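PDB 2X5Q: SSO1986 from Sulfolobus solfataricus, which belongs to the Cmr7 family and serves as a subunit, possibly dimeric, of the CMR ribonucleoprotein complex of CRISPR antiviral defence. Local coordinates for residues 9-14 with 116-121; 42-47 with 160-165; 54-59 with 107-112; 80-85 with 183-188. All blocks are in the same frame, centred on the assembly; numbering follows the deposited sequence.

Overall arrangement
The four contacts show different chemistries within and around one mixed beta-sheet. Contacts 1 and 3 pair strands within it, the first parallel and the second antiparallel, and backbone hydrogen bonds dominate both; contact 1 is buried, whereas contact 3 is partly buried and ends in lysines at the surface. Contacts 2 and 4, also buried, involve helix ends: contact 2 through an aromatic pair and a tyrosine bond to a carbonyl, contact 4 through a lysine chain packed by a phenylalanine and bonded to a helix-end carbonyl. Neighbouring strands 52-60 and 80-86 bring contacts 3 and 4 closest, centres about 9 Å apart. S46 of contact 2 bonds to N55 of contact 3 and L85 of contact 4.

Contact 1: residues 9-14 with 116-121; sequences EEQVFL and GNITFS
Q11 and V12 run parallel to F120 and S121, with the two short strand axes twisted by 49° and approaching to 4.4 Å. Three backbone bonds fix the register: Q11 N gives to T119 O at 2.8 Å, S121 N to Q11 O, and F13 N to S121 O in an almost straight bond of 178°. Q11 thus bonds through N and O to the two residues flanking F120, and F13 N takes the next carbonyl, the pattern of parallel pairing.

On one face the CB atoms of Q11 and F120 meet at 3.8 Å. The Q11 chain then turns at its second torsion (-83°), which carries the amide away from F120 and brings NE2 to E9 O at 3.0 Å. That carbonyl lies in the amide plane, although NE2 stands above the plane of the carbonyl itself. Q43 O takes a second bond from NE2 and V45 N gives one to OE1, and both ends of the buried amide are therefore occupied. The E10 and T119 side chains run alongside one another in the same direction, with E10 CG against T119 CG2 at 3.8 Å; the E10 carboxylate continues to a salt bridge with K97, while T119 OG1 bonds to G100 N.

Water enters at two places. One molecule joins E9 O to T119 N, and another lies 2.7 Å from S121 OG and donates to Q11 O. Strand 11-15 is also paired with strand 80-86, and strand 117-123 with strand 95-102, making this parallel join an interior seam of a mixed beta-sheet.

Contact 2: residues 42-47 with 160-165; sequences GQHVSQ and AKIYAK
Y163 reaches across to the loop 42-47 and gives its phenolic hydrogen to S46 O, with OH and O 2.7 Å apart. The hydroxyl comes from well above the carbonyl plane, 69° out of it, and not along a lone pair, while S46 O lies near the plane of the tyrosine ring at its edge. S46 CB also packs against this hydroxyl oxygen at 3.6 Å.

H44 and I162 complete the tight part with Y163 and S46. The H44 ring turns an edge to the face of Y163 in an offset edge-to-face pair, planes at 77°, the nearest atoms being H44 CD2 and Y163 CE1 at 3.8 Å. I162 CG2 covers one face of the imidazole in a CH-pi contact, 4.2 Å from the centroid. This methyl stands anti to the I162 backbone N, the other branch lying beside that N, and it also leans over the rim of the Y163 ring. The buried methyl thus packs against two aromatic rings. H44 ND1 accepts from S87 N, which helps to fix the turn of the imidazole.

The looser side is mediated by water: one molecule in the imidazole plane lies 2.8 Å from H44 NE2 and donates to I162 O.

Y163 interrupts the helical run, leaving helix 148-162 and standing at the N-cap position of helix 164-169. Both H44 and Y163 pack on I86 of strand 80-86, placing this helix junction beside the sheet.

Contact 3: residues 54-59 with 107-112; sequences HNILVL and YIIRKK
V58 N donates to Y107 O at 2.8 Å, the first of the backbone bonds that hold 54-59 antiparallel to 107-112. I56 and I109 form the hydrogen-bonded pair, exchanging bonds both ways. L57 and I108 make the neighbouring non-hydrogen-bonded pair. On the other side of the I56/I109 pair, N55 N bonds to R110 O, arriving well above the carbonyl plane.

N55 and I56 both face I109, a G1 beta bulge in which N55 takes the positive phi (63°). The extra residue disturbs the regular alternation and brings the edge of the N55 carboxamide, ND2 and OD1, alongside the backbone of K112. It is gripped there twice: K112 N gives to N55 OD1 at 2.8 Å, and N55 ND2 gives to K112 O at 2.9 Å, on a lone pair and in the amide plane. A further bond from ND2 to V45 O helps to fix the rotation of this buried amide.

Apolar packing on the I56/I109 face sets I56 CB against I109 CG1 at 3.8 Å and I56 CD1 against R110 CG, while V58 CG2 touches I109 CG1. On the L57/I108 face, L57 CD1 meets I108 CG1 at 4.1 Å. I108 CG2 packs on the backbone, 3.5 Å from N55 CA.

Two CH-pi contacts complete the join. V58 CB sits over one face of the Y107 ring, 3.8 Å from its centroid, and K112 CD lies over the H54 imidazole, 4.2 Å from the centroid. R110 O meets the imidazole at its edge, and H54 NE2 bonds to D49. Y107 also packs on P77 of the second subunit.

Contact 4: residues 80-85 with 183-188; sequences YVKGIL and EEIFNY
K82 of strand 80-86 reaches F186 and I185 at the end of helix 172-185, and each part of its chain meets something different. CB rests against F186 CD1 at 3.8 Å. CG, placed beside the backbone N by a first torsion of -57°, passes N187 O at 3.9 Å. CD packs on I185 CG2 at 4.0 Å and already lies near I185 O. K82 CE lies close to two carbonyl oxygens, 3.2 Å from I185 O and 3.6 Å from N187 O. At the tip K82 NZ gives a hydrogen bond of 2.6 Å to I185 O, in the carbonyl plane. NZ gives another to a water that also bonds to N187 ND2 and lies 2.9 Å from Y80 OH.

F186 forms the centre of an inverse gamma turn just past the helix, closed by the N187 N to I185 O bond. I185 CG2 covers one face of its ring at the centre, G83 N meets its edge, and F186 CZ touches I84 CG2 at 4.1 Å. Y80 turns a ring edge to N187 O. V81 CG1 meets Y188 CB, beyond which Y188 OH bonds to E66.

I185 O accepts from both K82 NZ and N187 N, a double grip on a carbonyl where the helix ends. An ammonium group at the negative end of the helix dipole is probably stabilised there.

Contact 1: residues 9-14 with 116-121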
# COMPACT_ATOMS: atom_id res chain seq x y z
N GLU A 9 10.04 -5.95 20.94
CA GLU A 9 8.98 -5.13 21.51
C GLU A 9 8.14 -4.52 20.39
O GLU A 9 8.65 -4.29 19.28
CB GLU A 9 9.58 -4.02 22.37
CG GLU A 9 10.22 -4.56 23.64
CD GLU A 9 10.94 -3.51 24.48
OE1 GLU A 9 11.15 -2.37 24.01
OE2 GLU A 9 11.30 -3.85 25.64
N GLU A 10 6.86 -4.25 20.66
CA GLU A 10 6.01 -3.57 19.68
C GLU A 10 6.62 -2.23 19.29
O GLU A 10 7.13 -1.49 20.15
CB GLU A 10 4.58 -3.38 20.20
CG GLU A 10 3.75 -4.68 20.23
CD GLU A 10 2.23 -4.46 20.37
OE1 GLU A 10 1.50 -5.47 20.46
OE2 GLU A 10 1.77 -3.29 20.36
N GLN A 11 6.58 -1.91 18.00
CA GLN A 11 7.18 -0.68 17.49
C GLN A 11 6.13 0.31 16.98
O GLN A 11 4.99 -0.06 16.76
CB GLN A 11 8.17 -1.00 16.36
CG GLN A 11 9.19 -2.10 16.76
CD GLN A 11 10.37 -1.56 17.55
OE1 GLN A 11 11.05 -0.65 17.10
NE2 GLN A 11 10.63 -2.14 18.72
N VAL A 12 6.55 1.56 16.81
CA VAL A 12 5.74 2.58 16.17
C VAL A 12 6.57 3.18 15.04
O VAL A 12 7.76 3.39 15.20
CB VAL A 12 5.26 3.68 17.17
CG1 VAL A 12 6.44 4.40 17.80
CG2 VAL A 12 4.34 4.68 16.48
N PHE A 13 5.95 3.41 13.90
CA PHE A 13 6.57 4.14 12.78
C PHE A 13 6.54 5.61 13.05
O PHE A 13 5.46 6.22 13.15
CB PHE A 13 5.84 3.82 11.47
CG PHE A 13 6.40 4.50 10.24
CD1 PHE A 13 7.62 4.08 9.69
CD2 PHE A 13 5.70 5.52 9.60
CE1 PHE A 13 8.12 4.68 8.53
CE2 PHE A 13 6.20 6.13 8.41
CZ PHE A 13 7.39 5.71 7.89
N LEU A 14 7.73 6.20 13.14
CA LEU A 14 7.86 7.64 13.33
C LEU A 14 8.24 8.21 11.97
O LEU A 14 9.38 8.05 11.53
CB LEU A 14 8.93 7.92 14.39
CG LEU A 14 9.23 9.32 14.92
CD1 LEU A 14 10.12 9.22 16.16
CD2 LEU A 14 9.90 10.20 13.90
N GLY A 116 13.79 -11.83 12.55
CA GLY A 116 12.58 -12.22 13.23
C GLY A 116 11.39 -11.39 12.82
O GLY A 116 11.40 -10.69 11.80
N ASN A 117 10.36 -11.48 13.65
CA ASN A 117 9.07 -10.89 13.36
C ASN A 117 8.93 -9.59 14.11
O ASN A 117 9.38 -9.49 15.26
CB ASN A 117 7.97 -11.86 13.77
CG ASN A 117 8.06 -13.17 13.04
OD1 ASN A 117 8.24 -13.19 11.83
ND2 ASN A 117 7.96 -14.27 13.77
N ILE A 118 8.29 -8.62 13.45
CA ILE A 118 8.06 -7.29 13.99
C ILE A 118 6.56 -7.00 14.02
O ILE A 118 5.86 -7.27 13.05
CB ILE A 118 8.76 -6.21 13.12
CG1 ILE A 118 10.28 -6.44 13.11
CG2 ILE A 118 8.45 -4.80 13.62
CD1 ILE A 118 11.08 -5.33 12.52
N THR A 119 6.09 -6.48 15.15
CA THR A 119 4.77 -5.85 15.25
C THR A 119 4.98 -4.34 15.34
O THR A 119 5.82 -3.85 16.13
CB THR A 119 4.00 -6.35 16.46
OG1 THR A 119 3.70 -7.74 16.29
CG2 THR A 119 2.70 -5.57 16.65
N PHE A 120 4.28 -3.59 14.50
CA PHE A 120 4.42 -2.14 14.49
C PHE A 120 3.13 -1.44 14.08
O PHE A 120 2.30 -2.01 13.37
CB PHE A 120 5.59 -1.68 13.62
CG PHE A 120 5.36 -1.77 12.15
CD1 PHE A 120 5.15 -0.63 11.39
CD2 PHE A 120 5.40 -3.00 11.50
CE1 PHE A 120 4.95 -0.72 10.03
CE2 PHE A 120 5.22 -3.09 10.15
CZ PHE A 120 4.98 -1.94 9.40
N SER A 121 2.98 -0.20 14.54
CA SER A 121 1.80 0.61 14.21
C SER A 121 2.17 1.87 13.41
O SER A 121 3.22 2.47 13.64
CB SER A 121 1.07 0.99 15.49
OG SER A 121 0.54 -0.15 16.12
O HOH W 1 7.60 -6.15 17.59
O HOH W 2 2.42 -1.57 17.52

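Contact 2: residues 42-47 with 160-165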
# COMPACT_ATOMS: atom_id res chain seq x y z
N GLY A 42 13.35 1.17 25.77
CA GLY A 42 12.83 0.11 24.89
C GLY A 42 13.86 -0.28 23.85
O GLY A 42 14.84 0.44 23.64
N GLN A 43 13.65 -1.43 23.21
CA GLN A 43 14.54 -1.91 22.15
C GLN A 43 13.97 -1.45 20.82
O GLN A 43 12.88 -1.85 20.44
CB GLN A 43 14.75 -3.45 22.20
CG GLN A 43 13.52 -4.35 21.92
CD GLN A 43 13.76 -5.84 22.26
OE1 GLN A 43 13.15 -6.38 23.21
NE2 GLN A 43 14.64 -6.49 21.51
N HIS A 44 14.71 -0.58 20.14
CA HIS A 44 14.25 0.03 18.89
C HIS A 44 14.82 -0.74 17.70
O HIS A 44 15.99 -1.11 17.69
CB HIS A 44 14.72 1.48 18.83
CG HIS A 44 14.45 2.26 20.08
ND1 HIS A 44 13.20 2.36 20.64
CD2 HIS A 44 15.28 3.00 20.87
CE1 HIS A 44 13.25 3.12 21.72
NE2 HIS A 44 14.50 3.53 21.88
N VAL A 45 13.99 -0.95 16.68
CA VAL A 45 14.42 -1.59 15.45
C VAL A 45 15.40 -0.70 14.70
O VAL A 45 16.47 -1.17 14.29
CB VAL A 45 13.20 -1.94 14.57
CG1 VAL A 45 13.61 -2.16 13.11
CG2 VAL A 45 12.45 -3.17 15.16
N SER A 46 15.03 0.57 14.51
CA SER A 46 15.96 1.55 13.96
C SER A 46 17.03 1.86 15.00
O SER A 46 16.75 2.00 16.19
CB SER A 46 15.23 2.82 13.55
OG SER A 46 14.26 2.55 12.56
N GLN A 47 18.27 1.97 14.53
CA GLN A 47 19.44 2.03 15.40
C GLN A 47 20.44 3.08 14.93
O GLN A 47 20.58 3.31 13.73
CB GLN A 47 20.12 0.65 15.45
CG GLN A 47 19.31 -0.43 16.21
CD GLN A 47 19.67 -1.86 15.81
OE1 GLN A 47 20.85 -2.22 15.75
NE2 GLN A 47 18.64 -2.69 15.54
N ALA A 160 18.66 12.61 19.21
CA ALA A 160 19.48 12.77 20.40
C ALA A 160 18.69 12.57 21.69
O ALA A 160 19.28 12.35 22.75
CB ALA A 160 20.14 14.14 20.40
N LYS A 161 17.36 12.65 21.62
CA LYS A 161 16.53 12.35 22.78
C LYS A 161 16.19 10.86 22.84
O LYS A 161 16.36 10.23 23.91
CB LYS A 161 15.27 13.22 22.80
CG LYS A 161 15.53 14.69 23.14
CD LYS A 161 16.83 14.92 23.95
CE LYS A 161 17.19 16.40 24.12
NZ LYS A 161 17.45 17.10 22.80
N ILE A 162 15.75 10.30 21.71
CA ILE A 162 15.42 8.89 21.63
C ILE A 162 16.66 8.05 21.90
O ILE A 162 16.62 7.13 22.70
CB ILE A 162 14.83 8.49 20.23
CG1 ILE A 162 13.58 9.29 19.88
CG2 ILE A 162 14.45 7.01 20.20
CD1 ILE A 162 13.14 9.16 18.40
N TYR A 163 17.76 8.39 21.24
CA TYR A 163 19.02 7.65 21.37
C TYR A 163 20.03 8.49 22.14
O TYR A 163 21.17 8.63 21.71
CB TYR A 163 19.57 7.32 19.99
CG TYR A 163 18.61 6.58 19.10
CD1 TYR A 163 18.54 5.19 19.12
CD2 TYR A 163 17.77 7.25 18.23
CE1 TYR A 163 17.67 4.50 18.30
CE2 TYR A 163 16.89 6.56 17.41
CZ TYR A 163 16.84 5.19 17.45
OH TYR A 163 15.96 4.50 16.64
N ALA A 164 19.61 9.05 23.27
CA ALA A 164 20.45 9.92 24.11
C ALA A 164 21.81 9.32 24.50
O ALA A 164 22.85 9.95 24.32
CB ALA A 164 19.68 10.33 25.38
N LYS A 165 21.82 8.10 25.01
CA LYS A 165 23.07 7.49 25.47
C LYS A 165 24.05 7.22 24.33
O LYS A 165 25.22 7.62 24.39
CB LYS A 165 22.79 6.23 26.28
CG LYS A 165 22.35 6.57 27.70
CD LYS A 165 21.92 5.37 28.50
CE LYS A 165 21.65 5.75 29.95
NZ LYS A 165 22.87 5.76 30.81
O HOH W 3 15.73 5.03 23.88

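Contact 3: residues 54-59 with 107-112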
# COMPACT_ATOMS: atom_id res chain seq x y z
N HIS A 54 20.50 3.35 11.02
CA HIS A 54 20.23 2.04 10.42
C HIS A 54 18.79 1.61 10.57
O HIS A 54 18.12 1.99 11.53
CB HIS A 54 21.11 0.95 11.05
CG HIS A 54 22.57 1.24 10.99
ND1 HIS A 54 23.31 1.10 9.84
CD2 HIS A 54 23.43 1.67 11.94
CE1 HIS A 54 24.56 1.45 10.08
NE2 HIS A 54 24.67 1.79 11.35
N ASN A 55 18.34 0.76 9.65
CA ASN A 55 17.01 0.15 9.66
C ASN A 55 15.89 1.16 9.53
O ASN A 55 15.06 1.32 10.45
CB ASN A 55 16.78 -0.73 10.90
CG ASN A 55 17.77 -1.85 11.01
OD1 ASN A 55 18.11 -2.47 10.00
ND2 ASN A 55 18.24 -2.13 12.23
N ILE A 56 15.87 1.82 8.39
CA ILE A 56 14.88 2.83 8.08
C ILE A 56 13.76 2.18 7.25
O ILE A 56 14.03 1.51 6.26
CB ILE A 56 15.49 4.00 7.27
CG1 ILE A 56 16.50 4.79 8.12
CG2 ILE A 56 14.39 4.97 6.79
CD1 ILE A 56 17.92 4.48 7.82
N LEU A 57 12.51 2.37 7.66
CA LEU A 57 11.38 1.82 6.91
C LEU A 57 10.91 2.79 5.83
O LEU A 57 10.65 3.96 6.10
CB LEU A 57 10.24 1.46 7.86
CG LEU A 57 9.05 0.75 7.22
CD1 LEU A 57 9.44 -0.64 6.73
CD2 LEU A 57 7.90 0.71 8.22
N VAL A 58 10.78 2.28 4.61
CA VAL A 58 10.28 3.04 3.48
C VAL A 58 8.87 2.54 3.21
O VAL A 58 8.67 1.41 2.80
CB VAL A 58 11.14 2.85 2.21
CG1 VAL A 58 10.63 3.74 1.03
CG2 VAL A 58 12.61 3.13 2.54
N LEU A 59 7.88 3.38 3.49
CA LEU A 59 6.49 2.99 3.29
C LEU A 59 6.03 3.46 1.92
O LEU A 59 5.67 4.61 1.76
CB LEU A 59 5.65 3.62 4.39
CG LEU A 59 4.42 2.84 4.84
CD1 LEU A 59 4.87 1.51 5.43
CD2 LEU A 59 3.63 3.69 5.85
N TYR A 107 10.16 -3.22 3.82
CA TYR A 107 11.05 -2.41 2.99
C TYR A 107 11.96 -1.55 3.88
O TYR A 107 11.73 -0.35 4.10
CB TYR A 107 10.24 -1.56 2.02
CG TYR A 107 11.04 -0.83 0.95
CD1 TYR A 107 12.41 -1.00 0.81
CD2 TYR A 107 10.39 -0.01 0.04
CE1 TYR A 107 13.11 -0.36 -0.18
CE2 TYR A 107 11.09 0.66 -0.95
CZ TYR A 107 12.45 0.49 -1.04
OH TYR A 107 13.16 1.13 -2.02
N ILE A 108 13.01 -2.20 4.39
CA ILE A 108 13.93 -1.58 5.34
C ILE A 108 15.24 -1.28 4.61
O ILE A 108 15.79 -2.16 3.96
CB ILE A 108 14.17 -2.52 6.56
CG1 ILE A 108 12.87 -2.76 7.35
CG2 ILE A 108 15.27 -1.98 7.47
CD1 ILE A 108 12.99 -3.89 8.44
N ILE A 109 15.72 -0.04 4.70
CA ILE A 109 17.03 0.30 4.12
C ILE A 109 18.08 0.58 5.19
O ILE A 109 17.75 0.78 6.36
CB ILE A 109 16.94 1.49 3.12
CG1 ILE A 109 16.31 2.71 3.78
CG2 ILE A 109 16.12 1.07 1.90
CD1 ILE A 109 16.56 3.98 3.02
N ARG A 110 19.35 0.58 4.77
CA ARG A 110 20.49 0.70 5.68
C ARG A 110 20.37 -0.41 6.73
O ARG A 110 20.42 -0.14 7.93
CB ARG A 110 20.54 2.07 6.36
CG ARG A 110 20.46 3.27 5.43
CD ARG A 110 21.73 3.45 4.67
NE ARG A 110 21.70 4.64 3.82
CZ ARG A 110 22.38 5.78 4.02
NH1 ARG A 110 23.16 5.95 5.09
NH2 ARG A 110 22.26 6.77 3.14
N LYS A 111 20.17 -1.64 6.27
CA LYS A 111 19.84 -2.75 7.18
C LYS A 111 21.00 -3.10 8.11
O LYS A 111 22.14 -3.18 7.67
CB LYS A 111 19.41 -4.01 6.41
CG LYS A 111 17.94 -4.08 6.08
CD LYS A 111 17.55 -5.48 5.53
CE LYS A 111 17.17 -6.48 6.65
NZ LYS A 111 16.38 -7.69 6.16
N LYS A 112 20.69 -3.29 9.39
CA LYS A 112 21.68 -3.72 10.38
C LYS A 112 21.04 -4.67 11.38
O LYS A 112 20.13 -4.27 12.11
CB LYS A 112 22.26 -2.53 11.15
CG LYS A 112 23.32 -2.92 12.20
CD LYS A 112 23.40 -1.92 13.35
CE LYS A 112 24.38 -2.37 14.44
NZ LYS A 112 23.97 -3.67 15.06

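Contact 4: residues 80-85 with 183-188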
# COMPACT_ATOMS: atom_id res chain seq x y z
N TYR A 80 6.19 7.48 -1.38
CA TYR A 80 6.67 6.88 -0.14
C TYR A 80 6.84 7.91 0.96
O TYR A 80 7.02 9.12 0.71
CB TYR A 80 8.00 6.13 -0.33
CG TYR A 80 9.07 6.94 -1.02
CD1 TYR A 80 9.85 7.85 -0.32
CD2 TYR A 80 9.28 6.81 -2.38
CE1 TYR A 80 10.83 8.62 -0.97
CE2 TYR A 80 10.24 7.55 -3.02
CZ TYR A 80 11.02 8.46 -2.32
OH TYR A 80 11.96 9.19 -3.01
N VAL A 81 6.80 7.41 2.19
CA VAL A 81 7.24 8.18 3.34
C VAL A 81 8.23 7.26 4.07
O VAL A 81 7.99 6.07 4.19
CB VAL A 81 6.06 8.58 4.24
CG1 VAL A 81 6.53 9.48 5.41
CG2 VAL A 81 4.96 9.28 3.40
N LYS A 82 9.35 7.81 4.52
CA LYS A 82 10.31 7.06 5.32
C LYS A 82 10.23 7.46 6.78
O LYS A 82 9.78 8.56 7.13
CB LYS A 82 11.73 7.28 4.79
CG LYS A 82 11.89 6.92 3.29
CD LYS A 82 13.31 7.13 2.82
CE LYS A 82 13.37 7.65 1.40
NZ LYS A 82 14.79 7.80 0.94
N GLY A 83 10.63 6.54 7.65
CA GLY A 83 10.65 6.79 9.07
C GLY A 83 11.47 5.74 9.81
O GLY A 83 12.06 4.82 9.21
N ILE A 84 11.53 5.91 11.12
CA ILE A 84 12.25 4.96 11.95
C ILE A 84 11.21 4.17 12.71
O ILE A 84 10.06 4.61 12.86
CB ILE A 84 13.26 5.63 12.89
CG1 ILE A 84 12.61 6.71 13.77
CG2 ILE A 84 14.43 6.21 12.08
CD1 ILE A 84 13.54 7.23 14.83
N LEU A 85 11.63 2.99 13.16
CA LEU A 85 10.80 2.16 13.98
C LEU A 85 11.44 2.13 15.35
O LEU A 85 12.62 1.77 15.51
CB LEU A 85 10.72 0.75 13.41
CG LEU A 85 9.88 0.56 12.15
CD1 LEU A 85 10.20 -0.79 11.52
CD2 LEU A 85 8.37 0.71 12.45
N GLU A 183 19.89 13.98 6.41
CA GLU A 183 19.65 14.84 5.27
C GLU A 183 19.58 14.05 3.95
O GLU A 183 18.74 14.35 3.11
CB GLU A 183 20.71 15.95 5.20
CG GLU A 183 20.47 16.98 4.09
CD GLU A 183 19.05 17.52 4.04
OE1 GLU A 183 18.34 17.53 5.08
OE2 GLU A 183 18.63 17.94 2.95
N GLU A 184 20.42 13.03 3.80
CA GLU A 184 20.42 12.15 2.62
C GLU A 184 19.15 11.34 2.48
O GLU A 184 18.58 11.24 1.40
CB GLU A 184 21.58 11.14 2.69
CG GLU A 184 22.93 11.67 2.30
CD GLU A 184 24.09 10.75 2.72
OE1 GLU A 184 23.87 9.67 3.35
OE2 GLU A 184 25.25 11.12 2.43
N ILE A 185 18.74 10.71 3.57
CA ILE A 185 17.73 9.66 3.52
C ILE A 185 16.29 10.15 3.46
O ILE A 185 15.51 9.64 2.68
CB ILE A 185 17.85 8.72 4.75
CG1 ILE A 185 19.17 7.96 4.71
CG2 ILE A 185 16.69 7.73 4.82
CD1 ILE A 185 19.56 7.44 6.07
N PHE A 186 15.94 11.11 4.30
CA PHE A 186 14.52 11.33 4.62
C PHE A 186 13.80 12.30 3.68
O PHE A 186 13.22 13.30 4.10
CB PHE A 186 14.36 11.72 6.08
CG PHE A 186 14.65 10.58 7.01
CD1 PHE A 186 13.78 9.51 7.08
CD2 PHE A 186 15.82 10.54 7.75
CE1 PHE A 186 14.05 8.44 7.92
CE2 PHE A 186 16.08 9.48 8.58
CZ PHE A 186 15.20 8.43 8.67
N ASN A 187 13.85 11.97 2.40
CA ASN A 187 12.92 12.52 1.43
C ASN A 187 11.59 11.79 1.57
O ASN A 187 11.54 10.64 2.02
CB ASN A 187 13.44 12.33 0.01
CG ASN A 187 14.85 12.82 -0.16
OD1 ASN A 187 15.23 13.85 0.38
ND2 ASN A 187 15.63 12.07 -0.93
N TYR A 188 10.51 12.46 1.19
CA TYR A 188 9.17 11.90 1.33
C TYR A 188 8.18 12.62 0.42
O TYR A 188 8.50 13.65 -0.20
CB TYR A 188 8.69 11.97 2.80
CG TYR A 188 8.60 13.38 3.38
CD1 TYR A 188 7.39 14.04 3.45
CD2 TYR A 188 9.73 14.04 3.85
CE1 TYR A 188 7.29 15.34 3.98
CE2 TYR A 188 9.65 15.32 4.39
CZ TYR A 188 8.43 15.97 4.45
OH TYR A 188 8.34 17.24 4.96
O HOH W 4 14.46 9.54 -1.57